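PDB 5ZHB: cellobiose 2-epimerase from Caldibacillus thermoamylovorans, which catalyses epimerisation at C2 of the reducing-end glucose of cellobiose, converting it to the corresponding mannose-ended disaccharide. Local coordinates for residues 57-62 and 72-77; 62-67 and 125-130; 77-82 and 131-136; 189-194 and 377-382. One frame throughout, in Å; residues are numbered along the deposited sequence. Where two conformers were deposited one is given.

Contact 1 (57-62 and 72-77); sequences WAFSAA and LQQANH
Phe59 and Ala75 mark the closest backbone approach, CA to CA 4.9 Å, of two helical segments that run nearly antiparallel: the axes of 57-62 and 72-77 come within 7.8 Å at 150° between their N-to-C directions. The small side chain of Ala75 allows such proximity, its CB lying 3.8 Å from Phe59 CB. The aromatic ring turns beside its own backbone N (chi1 -78°) and offers a face to Gln74, whose CB sits 3.3 Å from the ring centroid and only 10° off the normal, a CH-pi contact. Gln74 CG lies near Phe59 CE1, and the bend at chi2 turns the amide toward Tyr31 OH, which bonds OE1. Ser60 OG touches Ala75 CB at 3.6 Å, its hydrogen bond going to Leu56 O in its own helix. No hydrogen bond crosses, so these two segments meet by packing. They are facing parts of a hairpin of the (alpha/alpha)6 barrel, inner helix 49-66 and outer helix 69-86; Trp20 of helix 2-21 also touches Phe59, and helix 111-128 meets Ser60 through Glu123 and Tyr124.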
loop_
_atom_site.group_PDB
_atom_site.type_symbol
_atom_site.label_atom_id
_atom_site.label_comp_id
_atom_site.label_asym_id
_atom_site.label_seq_id
_atom_site.Cartn_x
_atom_site.Cartn_y
_atom_site.Cartn_z
ATOM N N TRP A 57 -2.988 -9.795 3.160
ATOM C CA TRP A 57 -3.007 -8.768 4.198
ATOM C C TRP A 57 -4.449 -8.376 4.535
ATOM O O TRP A 57 -4.813 -8.323 5.718
ATOM C CB TRP A 57 -2.129 -7.558 3.809
ATOM C CG TRP A 57 -2.150 -6.537 4.909
ATOM C CD1 TRP A 57 -1.264 -6.425 5.940
ATOM C CD2 TRP A 57 -3.231 -5.622 5.194
ATOM N NE1 TRP A 57 -1.689 -5.460 6.812
ATOM C CE2 TRP A 57 -2.891 -4.957 6.390
ATOM C CE3 TRP A 57 -4.414 -5.291 4.548
ATOM C CZ2 TRP A 57 -3.721 -3.996 6.960
ATOM C CZ3 TRP A 57 -5.223 -4.315 5.092
ATOM C CH2 TRP A 57 -4.886 -3.698 6.296
ATOM N N ALA A 58 -5.260 -8.081 3.504
ATOM C CA ALA A 58 -6.620 -7.584 3.665
ATOM C C ALA A 58 -7.494 -8.600 4.406
ATOM O O ALA A 58 -8.180 -8.227 5.356
ATOM C CB ALA A 58 -7.237 -7.196 2.334
ATOM N N PHE A 59 -7.449 -9.874 4.011
ATOM C CA PHE A 59 -8.256 -10.873 4.700
ATOM C C PHE A 59 -7.767 -11.127 6.124
ATOM O O PHE A 59 -8.606 -11.343 7.009
ATOM C CB PHE A 59 -8.292 -12.167 3.897
ATOM C CG PHE A 59 -9.250 -12.078 2.733
ATOM C CD1 PHE A 59 -10.582 -11.761 2.941
ATOM C CD2 PHE A 59 -8.798 -12.224 1.428
ATOM C CE1 PHE A 59 -11.455 -11.661 1.870
ATOM C CE2 PHE A 59 -9.682 -12.125 0.367
ATOM C CZ PHE A 59 -11.000 -11.842 0.592
ATOM N N SER A 60 -6.454 -11.135 6.350
ATOM C CA SER A 60 -5.911 -11.352 7.685
ATOM C C SER A 60 -6.327 -10.229 8.627
ATOM O O SER A 60 -6.816 -10.494 9.723
ATOM C CB SER A 60 -4.411 -11.466 7.683
ATOM O OG SER A 60 -3.961 -12.570 6.910
ATOM N N ALA A 61 -6.152 -8.974 8.172
ATOM C CA ALA A 61 -6.528 -7.809 8.959
ATOM C C ALA A 61 -8.038 -7.784 9.196
ATOM O O ALA A 61 -8.446 -7.394 10.281
ATOM C CB ALA A 61 -6.093 -6.519 8.289
ATOM N N ALA A 62 -8.850 -8.093 8.164
ATOM C CA ALA A 62 -10.292 -8.139 8.332
ATOM C C ALA A 62 -10.650 -9.112 9.452
ATOM O O ALA A 62 -11.520 -8.812 10.280
ATOM C CB ALA A 62 -11.013 -8.514 7.068
ATOM N N LEU A 72 -10.779 -15.478 7.785
ATOM C CA LEU A 72 -9.650 -16.358 8.039
ATOM C C LEU A 72 -9.498 -17.406 6.936
ATOM O O LEU A 72 -8.368 -17.736 6.567
ATOM C CB LEU A 72 -9.744 -17.056 9.399
ATOM C CG LEU A 72 -8.587 -18.008 9.731
ATOM C CD1 LEU A 72 -7.258 -17.274 9.720
ATOM C CD2 LEU A 72 -8.786 -18.713 11.076
ATOM N N GLN A 73 -10.622 -17.970 6.468
ATOM C CA GLN A 73 -10.595 -18.962 5.401
ATOM C C GLN A 73 -10.058 -18.334 4.115
ATOM O O GLN A 73 -9.306 -18.959 3.380
ATOM C CB GLN A 73 -11.969 -19.599 5.206
ATOM C CG GLN A 73 -12.390 -20.508 6.363
ATOM C CD GLN A 73 -13.770 -21.114 6.204
ATOM O OE1 GLN A 73 -14.355 -21.626 7.167
ATOM N NE2 GLN A 73 -14.316 -21.046 4.997
ATOM N N GLN A 74 -10.444 -17.086 3.828
ATOM C CA GLN A 74 -9.899 -16.398 2.665
ATOM C C GLN A 74 -8.401 -16.176 2.854
ATOM O O GLN A 74 -7.616 -16.410 1.935
ATOM C CB GLN A 74 -10.647 -15.085 2.433
ATOM C CG GLN A 74 -12.142 -15.268 2.191
ATOM C CD GLN A 74 -12.401 -16.051 0.932
ATOM O OE1 GLN A 74 -11.800 -15.790 -0.115
ATOM N NE2 GLN A 74 -13.272 -17.044 1.031
ATOM N N ALA A 75 -8.008 -15.718 4.051
ATOM C CA ALA A 75 -6.597 -15.483 4.357
ATOM C C ALA A 75 -5.761 -16.751 4.165
ATOM O O ALA A 75 -4.668 -16.709 3.592
ATOM C CB ALA A 75 -6.419 -14.947 5.744
ATOM N N ASN A 76 -6.253 -17.885 4.688
ATOM C CA ASN A 76 -5.557 -19.150 4.490
ATOM C C ASN A 76 -5.326 -19.459 3.018
ATOM O O ASN A 76 -4.246 -19.925 2.668
ATOM C CB ASN A 76 -6.312 -20.330 5.086
ATOM C CG ASN A 76 -6.455 -20.186 6.581
ATOM O OD1 ASN A 76 -5.569 -19.639 7.264
ATOM N ND2 ASN A 76 -7.583 -20.645 7.096
ATOM N N HIS A 77 -6.361 -19.278 2.185
ATOM C CA HIS A 77 -6.274 -19.559 0.762
ATOM C C HIS A 77 -5.194 -18.691 0.100
ATOM O O HIS A 77 -4.447 -19.129 -0.784
ATOM C CB HIS A 77 -7.651 -19.327 0.137
ATOM C CG HIS A 77 -7.737 -19.720 -1.282
ATOM N ND1 HIS A 77 -7.798 -21.049 -1.637
ATOM C CD2 HIS A 77 -7.742 -19.020 -2.434
ATOM C CE1 HIS A 77 -7.871 -21.145 -2.956
ATOM N NE2 HIS A 77 -7.816 -19.926 -3.466
#

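Contact 2 (62-67 and 125-130); sequences AYRVLK and YRVTQN
Arg64 and Arg126 stack flat on each other in a surface contact between the C-terminal ends of helices 49-66 and 111-128, two helices of the inner ring of the (alpha/alpha)6 barrel common to the N-acylglucosamine 2-epimerase family. Their guanidinium planes differ by 8° and the centres are 3.7 Å apart, which is the evidence for a true stack. It is offset: Arg64 NE lies over the middle of the Arg126 group, whereas Arg126 NH1 lies toward the rim of the Arg64 group. Arg64 reaches there with CG anti to the backbone N (chi1 -175°) and a bend at chi3. Glu123 probably offsets the repulsion of the two cations, since its OE2 forms a salt bridge with Arg64 NE and its OE1 another with Arg126 NH1; Glu386 pairs with Arg64 NH1. With an alanine at the Arg64 position, Arg126 is likely to lose its flat partner, and Glu386 OE1 and Glu123 OE2 the arginine they pair with. Nearer the backbones the contact is apolar, Val127 CG1 resting 3.5 Å from Arg64 CB. Val127 CB itself meets the edge of the Tyr63 ring, in its plane, 3.7 Å from Tyr63 CD2.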
loop_
_atom_site.group_PDB
_atom_site.type_symbol
_atom_site.label_atom_id
_atom_site.label_comp_id
_atom_site.label_asym_id
_atom_site.label_seq_id
_atom_site.Cartn_x
_atom_site.Cartn_y
_atom_site.Cartn_z
ATOM N N ALA A 62 -8.850 -8.093 8.164
ATOM C CA ALA A 62 -10.292 -8.139 8.332
ATOM C C ALA A 62 -10.650 -9.112 9.452
ATOM O O ALA A 62 -11.520 -8.812 10.280
ATOM C CB ALA A 62 -11.013 -8.514 7.068
ATOM N N TYR A 63 -9.976 -10.267 9.466
ATOM C CA TYR A 63 -10.223 -11.278 10.486
ATOM C C TYR A 63 -9.805 -10.761 11.863
ATOM O O TYR A 63 -10.555 -10.911 12.823
ATOM C CB TYR A 63 -9.542 -12.606 10.143
ATOM C CG TYR A 63 -9.784 -13.675 11.199
ATOM C CD1 TYR A 63 -11.037 -14.257 11.346
ATOM C CD2 TYR A 63 -8.771 -14.095 12.053
ATOM C CE1 TYR A 63 -11.273 -15.234 12.300
ATOM C CE2 TYR A 63 -8.995 -15.063 13.022
ATOM C CZ TYR A 63 -10.248 -15.642 13.139
ATOM O OH TYR A 63 -10.475 -16.606 14.083
ATOM N N ARG A 64 -8.645 -10.104 11.953
ATOM C CA ARG A 64 -8.127 -9.569 13.211
ATOM C C ARG A 64 -9.129 -8.624 13.865
ATOM O O ARG A 64 -9.346 -8.671 15.074
ATOM C CB ARG A 64 -6.829 -8.784 12.991
ATOM C CG ARG A 64 -6.181 -8.308 14.285
ATOM C CD ARG A 64 -4.777 -7.767 14.161
ATOM N NE ARG A 64 -4.588 -6.839 13.047
ATOM C CZ ARG A 64 -5.027 -5.586 12.985
ATOM N NH1 ARG A 64 -5.466 -4.975 14.057
ATOM N NH2 ARG A 64 -4.989 -4.934 11.841
ATOM N N VAL A 65 -9.726 -7.752 13.053
ATOM C CA VAL A 65 -10.542 -6.669 13.550
ATOM C C VAL A 65 -11.974 -7.149 13.704
ATOM O O VAL A 65 -12.616 -6.805 14.694
ATOM C CB VAL A 65 -10.489 -5.450 12.616
ATOM C CG1 VAL A 65 -11.529 -4.402 13.001
ATOM C CG2 VAL A 65 -9.086 -4.843 12.563
ATOM N N LEU A 66 -12.480 -7.917 12.725
ATOM C CA LEU A 66 -13.900 -8.222 12.694
ATOM C C LEU A 66 -14.213 -9.662 13.098
ATOM O O LEU A 66 -15.372 -9.939 13.367
ATOM C CB LEU A 66 -14.463 -7.944 11.312
ATOM C CG LEU A 66 -14.358 -6.491 10.851
ATOM C CD1 LEU A 66 -14.720 -6.402 9.381
ATOM C CD2 LEU A 66 -15.221 -5.567 11.703
ATOM N N LYS A 67 -13.230 -10.573 12.992
ATOM C CA LYS A 67 -13.247 -11.870 13.658
ATOM C C LYS A 67 -14.199 -12.870 13.000
ATOM O O LYS A 67 -14.414 -13.935 13.561
ATOM C CB LYS A 67 -13.557 -11.742 15.155
ATOM C CG LYS A 67 -12.554 -10.905 15.939
ATOM C CD LYS A 67 -13.000 -10.630 17.367
ATOM C CE LYS A 67 -12.657 -9.263 17.871
ATOM N NZ LYS A 67 -11.304 -9.220 18.427
ATOM N N TYR A 125 0.489 -13.742 10.520
ATOM C CA TYR A 125 1.025 -14.274 11.760
ATOM C C TYR A 125 0.240 -13.700 12.943
ATOM O O TYR A 125 -0.063 -14.410 13.892
ATOM C CB TYR A 125 2.519 -13.994 11.841
ATOM C CG TYR A 125 3.139 -14.549 13.114
ATOM C CD1 TYR A 125 3.470 -15.897 13.225
ATOM C CD2 TYR A 125 3.332 -13.731 14.218
ATOM C CE1 TYR A 125 4.037 -16.401 14.391
ATOM C CE2 TYR A 125 3.873 -14.226 15.391
ATOM C CZ TYR A 125 4.243 -15.557 15.471
ATOM O OH TYR A 125 4.804 -15.991 16.633
ATOM N N ARG A 126 -0.143 -12.421 12.872
ATOM C CA ARG A 126 -0.878 -11.809 13.971
ATOM C C ARG A 126 -2.128 -12.625 14.303
ATOM O O ARG A 126 -2.498 -12.713 15.468
ATOM C CB ARG A 126 -1.247 -10.341 13.711
ATOM C CG ARG A 126 0.002 -9.478 13.610
ATOM C CD ARG A 126 -0.254 -8.048 13.206
ATOM N NE ARG A 126 -0.951 -7.315 14.264
ATOM C CZ ARG A 126 -1.504 -6.126 14.126
ATOM N NH1 ARG A 126 -1.515 -5.511 12.954
ATOM N NH2 ARG A 126 -2.096 -5.563 15.163
ATOM N N VAL A 127 -2.798 -13.188 13.300
ATOM C CA VAL A 127 -4.068 -13.854 13.539
ATOM C C VAL A 127 -3.942 -15.381 13.577
ATOM O O VAL A 127 -4.961 -16.023 13.813
ATOM C CB VAL A 127 -5.161 -13.432 12.536
ATOM C CG1 VAL A 127 -5.397 -11.925 12.595
ATOM C CG2 VAL A 127 -4.879 -13.867 11.098
ATOM N N THR A 128 -2.764 -15.966 13.285
ATOM C CA THR A 128 -2.651 -17.427 13.246
ATOM C C THR A 128 -1.593 -17.958 14.206
ATOM O O THR A 128 -1.760 -19.064 14.715
ATOM C CB THR A 128 -2.332 -17.985 11.859
ATOM O OG1 THR A 128 -1.101 -17.364 11.500
ATOM C CG2 THR A 128 -3.467 -17.791 10.875
ATOM N N GLN A 129 -0.526 -17.175 14.414
ATOM C CA GLN A 129 0.669 -17.632 15.103
ATOM C C GLN A 129 1.301 -18.790 14.335
ATOM O O GLN A 129 1.899 -19.674 14.944
ATOM C CB GLN A 129 0.355 -18.066 16.536
ATOM C CG GLN A 129 -0.254 -16.962 17.387
ATOM C CD GLN A 129 0.724 -16.397 18.389
ATOM O OE1 GLN A 129 1.889 -16.110 18.079
ATOM N NE2 GLN A 129 0.263 -16.283 19.625
ATOM N N ASN A 130 1.146 -18.789 13.006
ATOM C CA ASN A 130 1.789 -19.776 12.160
ATOM C C ASN A 130 3.278 -19.455 12.053
ATOM O O ASN A 130 3.675 -18.519 11.355
ATOM C CB ASN A 130 1.121 -19.870 10.789
ATOM C CG ASN A 130 1.763 -20.899 9.884
ATOM O OD1 ASN A 130 2.981 -21.086 9.904
ATOM N ND2 ASN A 130 0.964 -21.591 9.096
#

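Contact 3 (77-82 and 131-136); sequences HAYRFL and QEALDY
Tyr79 spans the gap to Glu132 and Ala133, and it has to be long to do so, since the axes of segments 77-82 and 131-136 stay 12.3 Å apart even at their closest. With CG anti to the backbone N (chi1 176°), the ring projects across to the first turn of helix 131-145. There Tyr79 OH donates a hydrogen bond to Glu132 OE1, at 2.7 Å. The carboxylate accepts with its anti lone pair; OE1 lies at the ring edge, near its plane, and the carboxylate and ring planes are only 18° apart. Helices 69-86 and 131-145 belong to the outer layer of the (alpha/alpha)6 barrel, their segments inclined at 49°, and the tyrosine bridges these neighbours. Helix 111-128 adds Tyr124, which stacks on the Tyr79 ring. Ala133 supplies the apolar half of the interface: its CB lies 3.6 Å from Tyr79 CE1, obliquely to the ring. The backbone N of Ala133 is 3.3 Å from Tyr79 OH, but the angle is poor for a hydrogen bond, and this N-H is instead capped by Asn130 OD1. Tyr136, one turn beyond Glu132, turns a ring edge to the same hydroxyl, with CD2 3.8 Å from Tyr79 OH.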
loop_
_atom_site.group_PDB
_atom_site.type_symbol
_atom_site.label_atom_id
_atom_site.label_comp_id
_atom_site.label_asym_id
_atom_site.label_seq_id
_atom_site.Cartn_x
_atom_site.Cartn_y
_atom_site.Cartn_z
ATOM N N HIS A 77 -6.361 -19.278 2.185
ATOM C CA HIS A 77 -6.274 -19.559 0.762
ATOM C C HIS A 77 -5.194 -18.691 0.100
ATOM O O HIS A 77 -4.447 -19.129 -0.784
ATOM C CB HIS A 77 -7.651 -19.327 0.137
ATOM C CG HIS A 77 -7.737 -19.720 -1.282
ATOM N ND1 HIS A 77 -7.798 -21.049 -1.637
ATOM C CD2 HIS A 77 -7.742 -19.020 -2.434
ATOM C CE1 HIS A 77 -7.871 -21.145 -2.956
ATOM N NE2 HIS A 77 -7.816 -19.926 -3.466
ATOM N N ALA A 78 -5.113 -17.433 0.538
ATOM C CA ALA A 78 -4.107 -16.517 0.013
ATOM C C ALA A 78 -2.707 -16.933 0.451
ATOM O O ALA A 78 -1.772 -16.908 -0.349
ATOM C CB ALA A 78 -4.444 -15.096 0.419
ATOM N N TYR A 79 -2.573 -17.352 1.716
ATOM C CA TYR A 79 -1.298 -17.774 2.273
ATOM C C TYR A 79 -0.707 -18.955 1.493
ATOM O O TYR A 79 0.489 -18.945 1.135
ATOM C CB TYR A 79 -1.472 -18.086 3.758
ATOM C CG TYR A 79 -0.195 -18.632 4.357
ATOM C CD1 TYR A 79 0.828 -17.775 4.725
ATOM C CD2 TYR A 79 -0.019 -19.997 4.556
ATOM C CE1 TYR A 79 2.004 -18.251 5.268
ATOM C CE2 TYR A 79 1.160 -20.482 5.089
ATOM C CZ TYR A 79 2.168 -19.610 5.450
ATOM O OH TYR A 79 3.319 -20.034 6.032
ATOM N N ARG A 80 -1.560 -19.958 1.235
ATOM C CA ARG A 80 -1.198 -21.133 0.450
ATOM C C ARG A 80 -0.654 -20.758 -0.923
ATOM O O ARG A 80 0.406 -21.211 -1.312
ATOM C CB ARG A 80 -2.389 -22.084 0.261
ATOM C CG ARG A 80 -2.777 -22.787 1.555
ATOM C CD ARG A 80 -3.770 -23.911 1.282
ATOM N NE ARG A 80 -5.156 -23.495 1.042
ATOM C CZ ARG A 80 -6.069 -23.196 1.966
ATOM N NH1 ARG A 80 -5.821 -23.359 3.261
ATOM N NH2 ARG A 80 -7.251 -22.745 1.583
ATOM N N PHE A 81 -1.369 -19.924 -1.661
ATOM C CA PHE A 81 -0.911 -19.544 -2.984
ATOM C C PHE A 81 0.405 -18.768 -2.926
ATOM O O PHE A 81 1.259 -18.916 -3.809
ATOM C CB PHE A 81 -1.971 -18.682 -3.679
ATOM C CG PHE A 81 -1.676 -18.562 -5.162
ATOM C CD1 PHE A 81 -1.786 -19.676 -5.983
ATOM C CD2 PHE A 81 -1.300 -17.343 -5.750
ATOM C CE1 PHE A 81 -1.580 -19.561 -7.352
ATOM C CE2 PHE A 81 -1.026 -17.258 -7.100
ATOM C CZ PHE A 81 -1.191 -18.357 -7.908
ATOM N N LEU A 82 0.516 -17.873 -1.941
ATOM C CA LEU A 82 1.713 -17.063 -1.771
ATOM C C LEU A 82 2.918 -17.969 -1.524
ATOM O O LEU A 82 3.941 -17.787 -2.175
ATOM C CB LEU A 82 1.567 -16.027 -0.657
ATOM C CG LEU A 82 2.777 -15.114 -0.428
ATOM C CD1 LEU A 82 2.914 -14.142 -1.603
ATOM C CD2 LEU A 82 2.697 -14.378 0.897
ATOM N N GLN A 131 4.099 -20.310 12.685
ATOM C CA GLN A 131 5.533 -20.099 12.799
ATOM C C GLN A 131 6.212 -20.064 11.427
ATOM O O GLN A 131 7.210 -19.366 11.251
ATOM C CB GLN A 131 6.165 -21.192 13.658
ATOM C CG GLN A 131 7.609 -20.899 14.049
ATOM C CD GLN A 131 7.765 -19.614 14.833
ATOM O OE1 GLN A 131 7.023 -19.340 15.786
ATOM N NE2 GLN A 131 8.729 -18.801 14.424
ATOM N N GLU A 132 5.678 -20.837 10.473
ATOM C CA GLU A 132 6.203 -20.866 9.119
ATOM C C GLU A 132 6.076 -19.470 8.483
ATOM O O GLU A 132 7.026 -18.940 7.895
ATOM C CB GLU A 132 5.404 -21.954 8.411
ATOM C CG GLU A 132 5.876 -22.225 6.990
ATOM C CD GLU A 132 4.918 -23.109 6.210
ATOM O OE1 GLU A 132 3.829 -22.647 5.734
ATOM O OE2 GLU A 132 5.301 -24.301 6.127
ATOM N N ALA A 133 4.899 -18.862 8.663
ATOM C CA ALA A 133 4.610 -17.540 8.116
ATOM C C ALA A 133 5.627 -16.529 8.638
ATOM O O ALA A 133 6.157 -15.738 7.863
ATOM C CB ALA A 133 3.182 -17.136 8.452
ATOM N N LEU A 134 5.932 -16.584 9.948
ATOM C CA LEU A 134 6.864 -15.637 10.542
ATOM C C LEU A 134 8.287 -15.874 10.025
ATOM O O LEU A 134 9.006 -14.904 9.770
ATOM C CB LEU A 134 6.808 -15.669 12.072
ATOM C CG LEU A 134 7.849 -14.799 12.790
ATOM C CD1 LEU A 134 7.721 -13.337 12.367
ATOM C CD2 LEU A 134 7.773 -14.906 14.316
ATOM N N ASP A 135 8.690 -17.150 9.886
ATOM C CA ASP A 135 9.993 -17.517 9.331
ATOM C C ASP A 135 10.132 -16.995 7.899
ATOM O O ASP A 135 11.190 -16.557 7.464
ATOM C CB ASP A 135 10.164 -19.030 9.289
ATOM C CG ASP A 135 11.470 -19.539 8.685
ATOM O OD1 ASP A 135 12.546 -19.197 9.224
ATOM O OD2 ASP A 135 11.411 -20.265 7.659
ATOM N N TYR A 136 9.063 -17.131 7.126
ATOM C CA TYR A 136 9.062 -16.632 5.758
ATOM C C TYR A 136 9.306 -15.128 5.786
ATOM O O TYR A 136 10.132 -14.628 5.027
ATOM C CB TYR A 136 7.752 -17.046 5.095
ATOM C CG TYR A 136 7.760 -18.403 4.403
ATOM C CD1 TYR A 136 8.755 -18.745 3.494
ATOM C CD2 TYR A 136 6.741 -19.324 4.622
ATOM C CE1 TYR A 136 8.743 -19.975 2.847
ATOM C CE2 TYR A 136 6.709 -20.552 3.970
ATOM C CZ TYR A 136 7.710 -20.876 3.073
ATOM O OH TYR A 136 7.681 -22.066 2.396
#

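Contact 4 (189-194 and 377-382); sequences VLEAYT and NARFCL
Glu191 and Arg379 form a buried salt bridge near the centre of the (alpha/alpha)6 barrel, joining inner helices 183-199 and 375-387. Arg379 NH1 donates to Glu191 OE2 over 2.6 Å, with an N-H...O angle of 145°. The oxygen uses its anti lone pair and stands 20° out of the guanidinium plane. This one bond is the whole polar link between the two groups, Arg379 NH2 lying 3.7 Å from Glu191 OE2, so the grip is single-point rather than two-pronged. The CA atoms of Glu191 and Arg379 are 12.7 Å apart, and the side chains span the distance from opposite directions: both leave the helix with CG anti to the backbone N, Glu191 staying extended and Arg379 bending at chi3. Further partners grip each end. Tyr375 OH also bonds to Glu191 OE2, and His188 ND1 bonds to OE1, so both carboxylate oxygens are engaged. On the arginine, Tyr119 OH is a further partner of NH1, and Glu311 makes a salt bridge with NH2. A leucine in place of Arg379 would probably leave Glu191 OE2 and Glu311 without the cation they share, and the Glu191 carboxylate less firmly fixed. Along its stem, Arg379 is packed by Trp57. Within the helix that carries Glu191, Thr194 OG1 donates to Leu190 O at 2.8 Å, from above the carbonyl plane and on the face opposite to Thr194 N.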
loop_
_atom_site.group_PDB
_atom_site.type_symbol
_atom_site.label_atom_id
_atom_site.label_comp_id
_atom_site.label_asym_id
_atom_site.label_seq_id
_atom_site.Cartn_x
_atom_site.Cartn_y
_atom_site.Cartn_z
ATOM N N VAL A 189 8.822 -0.484 2.451
ATOM C CA VAL A 189 9.724 -1.148 3.371
ATOM C C VAL A 189 9.382 -0.709 4.798
ATOM O O VAL A 189 9.273 -1.537 5.692
ATOM C CB VAL A 189 11.205 -0.933 3.025
ATOM C CG1 VAL A 189 12.130 -1.474 4.118
ATOM C CG2 VAL A 189 11.527 -1.568 1.681
ATOM N N LEU A 190 9.224 0.602 5.019
ATOM C CA LEU A 190 8.869 1.097 6.354
ATOM C C LEU A 190 7.546 0.499 6.844
ATOM O O LEU A 190 7.433 0.044 7.978
ATOM C CB LEU A 190 8.843 2.622 6.299
ATOM C CG LEU A 190 8.426 3.335 7.589
ATOM C CD1 LEU A 190 9.356 3.041 8.756
ATOM C CD2 LEU A 190 8.440 4.800 7.297
ATOM N N GLU A 191 6.540 0.466 5.972
ATOM C CA GLU A 191 5.234 -0.085 6.300
ATOM C C GLU A 191 5.393 -1.539 6.755
ATOM O O GLU A 191 4.836 -1.945 7.754
ATOM C CB GLU A 191 4.378 0.039 5.039
ATOM C CG GLU A 191 3.039 -0.686 5.060
ATOM C CD GLU A 191 2.390 -0.628 3.685
ATOM O OE1 GLU A 191 3.045 -1.054 2.711
ATOM O OE2 GLU A 191 1.280 -0.109 3.575
ATOM N N ALA A 192 6.112 -2.334 5.957
ATOM C CA ALA A 192 6.306 -3.746 6.243
ATOM C C ALA A 192 7.038 -3.954 7.573
ATOM O O ALA A 192 6.655 -4.772 8.415
ATOM C CB ALA A 192 7.095 -4.311 5.094
ATOM N N TYR A 193 8.108 -3.198 7.752
ATOM C CA TYR A 193 8.946 -3.349 8.932
ATOM C C TYR A 193 8.208 -2.925 10.194
ATOM O O TYR A 193 8.446 -3.518 11.238
ATOM C CB TYR A 193 10.224 -2.523 8.812
ATOM C CG TYR A 193 11.306 -3.116 7.918
ATOM C CD1 TYR A 193 11.059 -4.209 7.090
ATOM C CD2 TYR A 193 12.583 -2.569 7.916
ATOM C CE1 TYR A 193 12.057 -4.743 6.302
ATOM C CE2 TYR A 193 13.595 -3.101 7.134
ATOM C CZ TYR A 193 13.336 -4.206 6.339
ATOM O OH TYR A 193 14.340 -4.699 5.539
ATOM N N THR A 194 7.349 -1.894 10.105
ATOM C CA THR A 194 6.461 -1.552 11.216
ATOM C C THR A 194 5.670 -2.774 11.681
ATOM O O THR A 194 5.585 -3.049 12.889
ATOM C CB THR A 194 5.517 -0.424 10.823
ATOM O OG1 THR A 194 6.399 0.643 10.504
ATOM C CG2 THR A 194 4.599 0.019 11.948
ATOM N N ASN A 377 -8.494 0.051 0.165
ATOM C CA ASN A 377 -9.857 0.359 0.577
ATOM C C ASN A 377 -10.288 -0.451 1.812
ATOM O O ASN A 377 -10.963 0.111 2.693
ATOM C CB ASN A 377 -10.824 0.359 -0.606
ATOM C CG ASN A 377 -10.959 -0.961 -1.332
ATOM O OD1 ASN A 377 -10.123 -1.851 -1.162
ATOM N ND2 ASN A 377 -11.976 -1.061 -2.186
ATOM N N ALA A 378 -9.907 -1.732 1.916
ATOM C CA ALA A 378 -10.171 -2.485 3.129
ATOM C C ALA A 378 -9.463 -1.878 4.332
ATOM O O ALA A 378 -10.070 -1.724 5.393
ATOM C CB ALA A 378 -9.776 -3.930 3.003
ATOM N N ARG A 379 -8.162 -1.600 4.171
ATOM C CA ARG A 379 -7.372 -1.017 5.230
ATOM C C ARG A 379 -8.019 0.285 5.723
ATOM O O ARG A 379 -8.083 0.514 6.929
ATOM C CB ARG A 379 -5.926 -0.817 4.759
ATOM C CG ARG A 379 -5.079 -0.292 5.908
ATOM C CD ARG A 379 -3.595 -0.204 5.668
ATOM N NE ARG A 379 -3.276 0.762 4.619
ATOM C CZ ARG A 379 -2.042 0.999 4.169
ATOM N NH1 ARG A 379 -1.013 0.381 4.709
ATOM N NH2 ARG A 379 -1.851 1.880 3.196
ATOM N N PHE A 380 -8.489 1.138 4.801
ATOM C CA PHE A 380 -9.143 2.366 5.198
ATOM C C PHE A 380 -10.328 2.074 6.130
ATOM O O PHE A 380 -10.426 2.689 7.197
ATOM C CB PHE A 380 -9.488 3.209 3.966
ATOM C CG PHE A 380 -10.860 3.858 3.997
ATOM C CD1 PHE A 380 -11.122 4.947 4.828
ATOM C CD2 PHE A 380 -11.880 3.380 3.184
ATOM C CE1 PHE A 380 -12.368 5.552 4.814
ATOM C CE2 PHE A 380 -13.123 3.982 3.178
ATOM C CZ PHE A 380 -13.374 5.051 4.011
ATOM N N CYS A 381 -11.240 1.182 5.719
ATOM C CA CYS A 381 -12.398 0.860 6.535
ATOM C C CYS A 381 -11.939 0.336 7.896
ATOM O O CYS A 381 -12.442 0.778 8.922
ATOM C CB CYS A 381 -13.285 -0.171 5.841
ATOM S SG CYS A 381 -14.037 0.426 4.317
ATOM N N LEU A 382 -10.957 -0.562 7.908
ATOM C CA LEU A 382 -10.461 -1.189 9.137
ATOM C C LEU A 382 -9.762 -0.211 10.080
ATOM O O LEU A 382 -9.890 -0.311 11.311
ATOM C CB LEU A 382 -9.544 -2.344 8.768
ATOM C CG LEU A 382 -10.240 -3.524 8.072
ATOM C CD1 LEU A 382 -9.207 -4.495 7.569
ATOM C CD2 LEU A 382 -11.228 -4.215 8.992
#

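Followed from the N terminus, contact 1 closes first, a short loop that folds helix 69-86 back on helix 49-66. Contact 2 starts on the last turns of helix 49-66, before contact 1 has closed, and ends on helix 111-128, so the two cross; they share Ala62, and Leu72 packs on Tyr63. Contact 3 opens at His77, where contact 1 ends, and crosses contact 2 in turn by reaching helix 131-145. These three thus interlock helices 49-66, 69-86, 111-128 and 131-145, two successive inner-outer hairpins, into one wall of the barrel. Contact 4 follows in series and closes a far longer loop, from helix 183-199 to the C-terminal helix 375-387, whose Leu382 packs on Ala61 and Val65.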